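Local coordinates for putative carboxynorspermidine decarboxylase protein (Sinorhizobium meliloti, PDB 3MT1) that probably catalyses the pyridoxal 5'-phosphate-dependent decarboxylation of carboxynorspermidine and carboxyspermidine to norspermidine and spermidine, at residues Gly113-Leu118 with Val191-Leu196. Residues are numbered along the deposited sequence; the frame is centred on the assembly and turned at random.
Sequences GIARGL and VDWVSL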
loop_
_atom_site.group_PDB
_atom_site.type_symbol
_atom_site.label_atom_id
_atom_site.label_comp_id
_atom_site.label_asym_id
_atom_site.label_seq_id
_atom_site.Cartn_x
_atom_site.Cartn_y
_atom_site.Cartn_z
ATOM N N GLY B 113 12.612 17.609 -28.970
ATOM C CA GLY B 113 14.006 17.943 -28.684
ATOM C C GLY B 113 14.885 16.804 -28.198
ATOM O O GLY B 113 16.093 16.940 -28.133
ATOM N N ILE B 114 14.278 15.685 -27.834
ATOM C CA ILE B 114 15.001 14.576 -27.258
ATOM C C ILE B 114 14.725 13.332 -28.072
ATOM O O ILE B 114 13.822 13.339 -28.925
ATOM C CB ILE B 114 14.614 14.345 -25.766
ATOM C CG1 ILE B 114 13.093 14.202 -25.614
ATOM C CG2 ILE B 114 15.189 15.474 -24.859
ATOM C CD1 ILE B 114 12.648 13.714 -24.269
ATOM N N ALA B 115 15.507 12.283 -27.809
ATOM C CA ALA B 115 15.382 10.977 -28.468
ATOM C C ALA B 115 14.062 10.278 -28.076
ATOM O O ALA B 115 13.717 10.226 -26.900
ATOM C CB ALA B 115 16.591 10.084 -28.122
ATOM N N ARG B 116 13.330 9.759 -29.060
ATOM C CA ARG B 116 12.049 9.148 -28.809
ATOM C C ARG B 116 12.144 7.664 -29.092
ATOM O O ARG B 116 12.844 7.235 -30.024
ATOM C CB ARG B 116 10.956 9.820 -29.655
ATOM C CG ARG B 116 10.675 11.300 -29.249
ATOM C CD ARG B 116 9.911 12.110 -30.308
ATOM N NE ARG B 116 10.468 11.953 -31.657
ATOM C CZ ARG B 116 11.546 12.581 -32.127
ATOM N NH1 ARG B 116 12.237 13.442 -31.376
ATOM N NH2 ARG B 116 11.944 12.341 -33.362
ATOM N N GLY B 117 11.449 6.885 -28.269
ATOM C CA GLY B 117 11.427 5.431 -28.364
ATOM C C GLY B 117 10.017 4.896 -28.326
ATOM O O GLY B 117 9.064 5.617 -28.037
ATOM N N LEU B 118 9.865 3.617 -28.641
ATOM C CA LEU B 118 8.550 3.003 -28.690
ATOM C C LEU B 118 8.688 1.655 -28.019
ATOM O O LEU B 118 9.668 0.960 -28.241
ATOM C CB LEU B 118 8.094 2.854 -30.157
ATOM C CG LEU B 118 6.698 2.261 -30.425
ATOM C CD1 LEU B 118 5.598 3.322 -30.294
ATOM C CD2 LEU B 118 6.600 1.581 -31.785
ATOM N N VAL B 191 17.325 1.290 -35.979
ATOM C CA VAL B 191 17.327 2.324 -34.948
ATOM C C VAL B 191 18.684 2.347 -34.297
ATOM O O VAL B 191 19.543 1.542 -34.638
ATOM C CB VAL B 191 16.236 2.116 -33.876
ATOM C CG1 VAL B 191 14.869 2.190 -34.500
ATOM C CG2 VAL B 191 16.414 0.804 -33.162
ATOM N N ASP B 192 18.903 3.258 -33.357
ATOM C CA ASP B 192 20.222 3.296 -32.782
ATOM C C ASP B 192 20.328 3.039 -31.289
ATOM O O ASP B 192 21.420 3.089 -30.750
ATOM C CB ASP B 192 21.022 4.518 -33.267
ATOM C CG ASP B 192 20.381 5.793 -32.902
ATOM O OD1 ASP B 192 19.785 5.794 -31.819
ATOM O OD2 ASP B 192 20.454 6.772 -33.682
ATOM N N TRP B 193 19.218 2.687 -30.634
ATOM C CA TRP B 193 19.291 2.174 -29.254
ATOM C C TRP B 193 18.125 1.282 -28.882
ATOM O O TRP B 193 17.025 1.432 -29.404
ATOM C CB TRP B 193 19.446 3.290 -28.217
ATOM C CG TRP B 193 18.327 4.276 -28.208
ATOM C CD1 TRP B 193 18.295 5.454 -28.873
ATOM C CD2 TRP B 193 17.063 4.176 -27.503
ATOM N NE1 TRP B 193 17.099 6.110 -28.620
ATOM C CE2 TRP B 193 16.327 5.347 -27.798
ATOM C CE3 TRP B 193 16.489 3.211 -26.665
ATOM C CZ2 TRP B 193 15.053 5.589 -27.297
ATOM C CZ3 TRP B 193 15.205 3.451 -26.159
ATOM C CH2 TRP B 193 14.505 4.642 -26.479
ATOM N N VAL B 194 18.385 0.370 -27.951
ATOM C CA VAL B 194 17.402 -0.599 -27.459
ATOM C C VAL B 194 17.537 -0.753 -25.962
ATOM O O VAL B 194 18.649 -0.834 -25.436
ATOM C CB VAL B 194 17.624 -2.003 -28.060
ATOM C CG1 VAL B 194 16.643 -2.995 -27.454
ATOM C CG2 VAL B 194 17.429 -1.975 -29.553
ATOM N N SER B 195 16.408 -0.792 -25.274
ATOM C CA SER B 195 16.415 -1.070 -23.863
ATOM C C SER B 195 15.820 -2.435 -23.656
ATOM O O SER B 195 14.664 -2.708 -24.061
ATOM C CB SER B 195 15.590 -0.055 -23.096
ATOM O OG SER B 195 14.957 -0.715 -21.998
ATOM N N LEU B 196 16.596 -3.296 -23.019
ATOM C CA LEU B 196 16.128 -4.643 -22.796
ATOM C C LEU B 196 15.367 -4.816 -21.492
ATOM O O LEU B 196 15.032 -5.933 -21.150
ATOM C CB LEU B 196 17.279 -5.637 -22.894
ATOM C CG LEU B 196 17.853 -5.744 -24.300
ATOM C CD1 LEU B 196 19.142 -6.592 -24.281
ATOM C CD2 LEU B 196 16.788 -6.282 -25.264
#
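Trp193 packs its indole against the main chain of Arg116 and Gly117 and the methyl of Ala115, a van der Waals contact without hydrogen bonds between the segments, across the interior of the eight-stranded parallel barrel characteristic of class-II decarboxylases of the Orn/Lys/Arg family. Strands 115-118 and 193-195 are next-but-one neighbours in that barrel; their axes stay 8.9 Å apart at closest approach and are inclined at 51°. With strand 158-160 between them, the two strands do not pair, and the indole bridges the distance. The six-membered ring leads: Trp193 CH2 comes to 3.7 Å from Gly117 CA, and Trp193 CZ2 lies 3.9 Å from Arg116 O. Gly117, which has no side chain, presents its CA to the ring, and both it and the Arg116 carbonyl oxygen approach the indole obliquely. Nearer the start of the strand, Ala115 CB stands 4.0 Å from Trp193 NE1, likewise oblique to the ring. Trp193 NE1 donates its hydrogen bond to Asn157 OD1, and Lys95 adds a cation-pi interaction with the indole. Strand 95-98 pairs with the far side of 115-118, and Tyr228 of strand 226-229 also touches Trp193, while helix 170-190 packs outside against Val194 and Leu196.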